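Local coordinates for protein oxalate biosynthetic component 1 (Burkholderia thailandensis, PDB 5IKY) that probably makes oxalate in quorum sensing-dependent oxalogenesis, as a bifunctional enzyme that combines a serine hydrolase with an additional lyase activity, at residues Arg685-Leu690 / Ala720-Ala725; Glu728-Leu733 / Thr846-Ser851. One frame throughout, in Å; residues are numbered along the deposited sequence.

Contact 1. Residues Arg685-Leu690 / Ala720-Ala725; sequences RCLEYL and ALLYHA
Leu690, one of two leucines on helix 682-690 that reach Leu722, has its backbone N bonded to Cys686 O at 2.9 Å. This last turn belongs to an antiparallel helix pair in the cap domain, formed by helix 682-690 and helix 715-734; the axes of the short segments 685-690 and 720-725 run at 150° to each other and come within 9.7 Å. Across the gap everything is apolar and buried. Leu687 and Leu722 share the centre of the contact, and Leu687 forks, its two methyls going to different residues. CD2 meets Leu722 CD2 at 3.7 Å, while CD1 reaches one turn further along helix 715-734 and lies 3.7 Å from Ala725 CB. With its CG set beside the backbone N (chi1 -69°), Leu687 sends this fork across to both partners. Leu687 CD1 also lies 3.8 Å from Ala725 C, so it touches backbone as well as the side chain. Leu690, a turn on from Leu687, crosses Leu722 at about a right angle. Leu561, from the loop joining helices 554-560 and 562-579, touches both Leu687 and Leu722, and Ile557 packs on Ala725 from helix 554-560. Outside the leucine seam, Arg685 forms a salt bridge with Glu572. Leu722 CD2 is the methyl that Leu687 and Leu690 share, with Leu690 CD1 4.0 Å from it.

Contact 2. Residues Glu728-Leu733 / Thr846-Ser851; sequences ELTLEL and TVIEAS
This is an apolar, partly buried contact between helix 715-734, most of which lies in the cap region, and the alpha/beta hydrolase part of the chain: Thr730 and Leu731, near the end of that helix, pack on the turn that starts helix 849-860. Ile848, the N-cap residue, has CG1 in the crowded position between backbone N and carbonyl carbon (chi1 54°), and from there the extended arm carries CD1 into the angle between the two helix residues. Ile848 CD1 is the methyl that meets both of them, 3.7 Å from Leu731 CG and 3.8 Å from Thr730 CG2. Thr730 CB touches it too, while Thr730 OG1, beside the backbone N, is hydrogen-bonded to Leu726 O in its own helix. Thr846 adds its CB, 3.9 Å from Leu731 CD2. Ile848 N donates to Ser851 OG at 3.2 Å with an N-H...O angle of 159°, the half of a capping box that comes from the third helix residue; Ile848 has no polar side chain to return the bond. Glu612 reaches the helix start from the cap part of the chain and binds Glu849 N, and Lys742 bonds to Val847 O. Leu731 CD2 is closely surrounded: Ile848 CG2 is 3.9 Å away, and Thr846 O, a backbone oxygen facing a methyl, is only 3.3 Å away.

How the contacts relate
Both contacts use helix 715-734, with contact 1 on its middle and contact 2 toward its C-terminal end; their centres are 12 Å apart. Contact 1 is fully buried helix-on-helix packing inside the cap, built from leucine methyls and an alanine. Contact 2 is partly buried and sets the same helix against a loop and helix start of the hydrolase part, so threonines and a backbone carbonyl join the aliphatic groups. The two meet directly: Leu687 CD1 packs on Leu729 CD1 at 3.8 Å, and Ala850 CB approaches Tyr723 O at 4.0 Å. One helix thus joins the cap interior to the hydrolase.

Contact 1. Residues Arg685-Leu690 / Ala720-Ala725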
loop_
_atom_site.group_PDB
_atom_site.type_symbol
_atom_site.label_atom_id
_atom_site.label_comp_id
_atom_site.label_asym_id
_atom_site.label_seq_id
_atom_site.Cartn_x
_atom_site.Cartn_y
_atom_site.Cartn_z
ATOM N N ARG A 685 24.632 -2.782 -16.030
ATOM C CA ARG A 685 23.883 -3.270 -14.878
ATOM C C ARG A 685 23.358 -2.098 -14.059
ATOM O O ARG A 685 22.281 -2.180 -13.464
ATOM C CB ARG A 685 24.750 -4.187 -14.010
ATOM C CG ARG A 685 25.304 -5.400 -14.749
ATOM C CD ARG A 685 25.752 -6.497 -13.788
ATOM N NE ARG A 685 26.813 -6.049 -12.891
ATOM C CZ ARG A 685 28.111 -6.137 -13.163
ATOM N NH1 ARG A 685 28.515 -6.655 -14.315
ATOM N NH2 ARG A 685 29.004 -5.701 -12.284
ATOM N N CYS A 686 24.118 -1.007 -14.041
ATOM C CA CYS A 686 23.710 0.195 -13.323
ATOM C C CYS A 686 22.491 0.829 -13.977
ATOM O O CYS A 686 21.539 1.211 -13.295
ATOM C CB CYS A 686 24.853 1.207 -13.263
ATOM S SG CYS A 686 24.408 2.777 -12.472
ATOM N N LEU A 687 22.533 0.939 -15.303
ATOM C CA LEU A 687 21.423 1.495 -16.069
ATOM C C LEU A 687 20.146 0.698 -15.838
ATOM O O LEU A 687 19.069 1.270 -15.665
ATOM C CB LEU A 687 21.757 1.524 -17.561
ATOM C CG LEU A 687 22.842 2.504 -18.009
ATOM C CD1 LEU A 687 23.220 2.250 -19.458
ATOM C CD2 LEU A 687 22.379 3.935 -17.819
ATOM N N GLU A 688 20.278 -0.627 -15.835
ATOM C CA GLU A 688 19.142 -1.514 -15.609
ATOM C C GLU A 688 18.557 -1.297 -14.221
ATOM O O GLU A 688 17.346 -1.376 -14.029
ATOM C CB GLU A 688 19.553 -2.979 -15.782
ATOM C CG GLU A 688 19.782 -3.402 -17.226
ATOM C CD GLU A 688 19.962 -4.902 -17.371
ATOM O OE1 GLU A 688 20.178 -5.580 -16.344
ATOM O OE2 GLU A 688 19.882 -5.404 -18.514
ATOM N N TYR A 689 19.430 -1.022 -13.259
ATOM C CA TYR A 689 19.004 -0.729 -11.899
ATOM C C TYR A 689 18.243 0.593 -11.839
ATOM O O TYR A 689 17.165 0.671 -11.251
ATOM C CB TYR A 689 20.214 -0.695 -10.960
ATOM C CG TYR A 689 19.921 -0.132 -9.587
ATOM C CD1 TYR A 689 19.152 -0.842 -8.674
ATOM C CD2 TYR A 689 20.426 1.102 -9.199
ATOM C CE1 TYR A 689 18.885 -0.332 -7.416
ATOM C CE2 TYR A 689 20.166 1.619 -7.943
ATOM C CZ TYR A 689 19.395 0.897 -7.057
ATOM O OH TYR A 689 19.134 1.405 -5.808
ATOM N N LEU A 690 18.806 1.624 -12.463
ATOM C CA LEU A 690 18.218 2.961 -12.432
ATOM C C LEU A 690 16.798 3.006 -12.994
ATOM O O LEU A 690 15.909 3.599 -12.387
ATOM C CB LEU A 690 19.102 3.947 -13.197
ATOM C CG LEU A 690 20.385 4.390 -12.494
ATOM C CD1 LEU A 690 21.222 5.261 -13.417
ATOM C CD2 LEU A 690 20.060 5.128 -11.204
ATOM N N ALA A 720 14.277 8.312 -21.210
ATOM C CA ALA A 720 14.625 8.202 -22.623
ATOM C C ALA A 720 16.139 8.123 -22.806
ATOM O O ALA A 720 16.636 7.354 -23.628
ATOM C CB ALA A 720 14.057 9.376 -23.403
ATOM N N LEU A 721 16.860 8.923 -22.028
ATOM C CA LEU A 721 18.316 8.961 -22.095
ATOM C C LEU A 721 18.935 7.690 -21.526
ATOM O O LEU A 721 19.901 7.160 -22.077
ATOM C CB LEU A 721 18.853 10.184 -21.349
ATOM C CG LEU A 721 18.586 11.529 -22.027
ATOM C CD1 LEU A 721 18.975 12.681 -21.118
ATOM C CD2 LEU A 721 19.343 11.598 -23.337
ATOM N N LEU A 722 18.378 7.209 -20.421
ATOM C CA LEU A 722 18.869 5.994 -19.779
ATOM C C LEU A 722 18.723 4.782 -20.693
ATOM O O LEU A 722 19.648 3.982 -20.827
ATOM C CB LEU A 722 18.133 5.747 -18.462
ATOM C CG LEU A 722 18.476 6.706 -17.324
ATOM C CD1 LEU A 722 17.634 6.404 -16.091
ATOM C CD2 LEU A 722 19.956 6.627 -17.006
ATOM N N TYR A 723 17.558 4.650 -21.320
ATOM C CA TYR A 723 17.318 3.542 -22.239
ATOM C C TYR A 723 18.116 3.702 -23.527
ATOM O O TYR A 723 18.417 2.720 -24.201
ATOM C CB TYR A 723 15.828 3.412 -22.554
ATOM C CG TYR A 723 15.083 2.565 -21.548
ATOM C CD1 TYR A 723 15.384 1.218 -21.397
ATOM C CD2 TYR A 723 14.084 3.109 -20.751
ATOM C CE1 TYR A 723 14.717 0.436 -20.477
ATOM C CE2 TYR A 723 13.405 2.332 -19.829
ATOM C CZ TYR A 723 13.725 0.994 -19.699
ATOM O OH TYR A 723 13.058 0.210 -18.788
ATOM N N HIS A 724 18.454 4.942 -23.865
ATOM C CA HIS A 724 19.310 5.215 -25.013
ATOM C C HIS A 724 20.674 4.563 -24.815
ATOM O O HIS A 724 21.163 3.844 -25.685
ATOM C CB HIS A 724 19.463 6.721 -25.224
ATOM C CG HIS A 724 20.217 7.091 -26.463
ATOM N ND1 HIS A 724 21.568 6.861 -26.613
ATOM C CD2 HIS A 724 19.808 7.685 -27.608
ATOM C CE1 HIS A 724 21.956 7.291 -27.801
ATOM N NE2 HIS A 724 20.908 7.797 -28.424
ATOM N N ALA A 725 21.280 4.821 -23.660
ATOM C CA ALA A 725 22.567 4.227 -23.324
ATOM C C ALA A 725 22.427 2.721 -23.140
ATOM O O ALA A 725 23.328 1.955 -23.486
ATOM C CB ALA A 725 23.136 4.866 -22.066
#

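Contact 2. Residues Glu728-Leu733 / Thr846-Ser851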
loop_
_atom_site.group_PDB
_atom_site.type_symbol
_atom_site.label_atom_id
_atom_site.label_comp_id
_atom_site.label_asym_id
_atom_site.label_seq_id
_atom_site.Cartn_x
_atom_site.Cartn_y
_atom_site.Cartn_z
ATOM N N GLU A 728 22.344 1.018 -26.584
ATOM C CA GLU A 728 23.681 0.961 -27.164
ATOM C C GLU A 728 24.513 -0.180 -26.583
ATOM O O GLU A 728 25.145 -0.936 -27.322
ATOM C CB GLU A 728 24.405 2.289 -26.946
ATOM C CG GLU A 728 25.887 2.258 -27.282
ATOM C CD GLU A 728 26.179 2.768 -28.676
ATOM O OE1 GLU A 728 25.221 2.951 -29.456
ATOM O OE2 GLU A 728 27.367 2.991 -28.990
ATOM N N LEU A 729 24.508 -0.298 -25.260
ATOM C CA LEU A 729 25.314 -1.304 -24.577
ATOM C C LEU A 729 24.789 -2.720 -24.804
ATOM O O LEU A 729 25.563 -3.673 -24.864
ATOM C CB LEU A 729 25.379 -1.006 -23.078
ATOM C CG LEU A 729 26.176 0.232 -22.663
ATOM C CD1 LEU A 729 26.104 0.432 -21.161
ATOM C CD2 LEU A 729 27.621 0.119 -23.119
ATOM N N THR A 730 23.472 -2.853 -24.926
ATOM C CA THR A 730 22.858 -4.162 -25.118
ATOM C C THR A 730 23.084 -4.671 -26.539
ATOM O O THR A 730 23.363 -5.852 -26.747
ATOM C CB THR A 730 21.349 -4.125 -24.816
ATOM O OG1 THR A 730 21.145 -3.715 -23.457
ATOM C CG2 THR A 730 20.729 -5.497 -25.018
ATOM N N LEU A 731 22.969 -3.771 -27.512
ATOM C CA LEU A 731 23.172 -4.122 -28.914
ATOM C C LEU A 731 24.584 -4.633 -29.158
ATOM O O LEU A 731 24.780 -5.608 -29.885
ATOM C CB LEU A 731 22.891 -2.920 -29.815
ATOM C CG LEU A 731 21.414 -2.601 -30.047
ATOM C CD1 LEU A 731 21.263 -1.285 -30.782
ATOM C CD2 LEU A 731 20.751 -3.726 -30.823
ATOM N N GLU A 732 25.561 -3.974 -28.548
ATOM C CA GLU A 732 26.952 -4.386 -28.683
ATOM C C GLU A 732 27.143 -5.798 -28.133
ATOM O O GLU A 732 27.906 -6.596 -28.681
ATOM C CB GLU A 732 27.876 -3.396 -27.972
ATOM C CG GLU A 732 29.093 -4.019 -27.308
ATOM C CD GLU A 732 29.985 -2.984 -26.646
ATOM O OE1 GLU A 732 29.445 -1.992 -26.109
ATOM O OE2 GLU A 732 31.223 -3.159 -26.671
ATOM N N LEU A 733 26.412 -6.109 -27.067
ATOM C CA LEU A 733 26.470 -7.432 -26.458
ATOM C C LEU A 733 25.742 -8.467 -27.314
ATOM O O LEU A 733 26.024 -9.664 -27.232
ATOM C CB LEU A 733 25.869 -7.394 -25.050
ATOM C CG LEU A 733 26.516 -8.286 -23.992
ATOM C CD1 LEU A 733 27.992 -7.947 -23.838
ATOM C CD2 LEU A 733 25.793 -8.142 -22.664
ATOM N N THR A 846 19.979 -3.444 -35.186
ATOM C CA THR A 846 18.925 -4.350 -34.741
ATOM C C THR A 846 17.952 -3.635 -33.801
ATOM O O THR A 846 18.360 -2.824 -32.970
ATOM C CB THR A 846 19.518 -5.588 -34.030
ATOM O OG1 THR A 846 20.467 -6.227 -34.893
ATOM C CG2 THR A 846 18.428 -6.582 -33.665
ATOM N N VAL A 847 16.664 -3.934 -33.947
ATOM C CA VAL A 847 15.642 -3.353 -33.084
ATOM C C VAL A 847 15.374 -4.249 -31.879
ATOM O O VAL A 847 14.872 -5.364 -32.023
ATOM C CB VAL A 847 14.321 -3.122 -33.843
ATOM C CG1 VAL A 847 13.241 -2.629 -32.892
ATOM C CG2 VAL A 847 14.527 -2.138 -34.983
ATOM N N ILE A 848 15.719 -3.757 -30.693
ATOM C CA ILE A 848 15.484 -4.498 -29.458
ATOM C C ILE A 848 14.508 -3.760 -28.549
ATOM O O ILE A 848 14.003 -2.692 -28.901
ATOM C CB ILE A 848 16.794 -4.756 -28.690
ATOM C CG1 ILE A 848 17.541 -3.442 -28.449
ATOM C CG2 ILE A 848 17.671 -5.738 -29.452
ATOM C CD1 ILE A 848 18.815 -3.605 -27.651
ATOM N N GLU A 849 14.251 -4.336 -27.380
ATOM C CA GLU A 849 13.273 -3.789 -26.446
ATOM C C GLU A 849 13.619 -2.363 -26.019
ATOM O O GLU A 849 12.748 -1.494 -25.975
ATOM C CB GLU A 849 13.156 -4.694 -25.217
ATOM C CG GLU A 849 12.635 -3.985 -23.977
ATOM C CD GLU A 849 12.934 -4.737 -22.692
ATOM O OE1 GLU A 849 14.046 -4.569 -22.145
ATOM O OE2 GLU A 849 12.053 -5.489 -22.224
ATOM N N ALA A 850 14.895 -2.122 -25.728
ATOM C CA ALA A 850 15.345 -0.803 -25.296
ATOM C C ALA A 850 15.132 0.248 -26.382
ATOM O O ALA A 850 14.935 1.425 -26.081
ATOM C CB ALA A 850 16.811 -0.854 -24.886
ATOM N N SER A 851 15.178 -0.180 -27.640
ATOM C CA SER A 851 14.933 0.718 -28.763
ATOM C C SER A 851 13.507 1.256 -28.711
ATOM O O SER A 851 13.271 2.445 -28.923
ATOM C CB SER A 851 15.175 0.003 -30.097
ATOM O OG SER A 851 16.427 -0.662 -30.112
#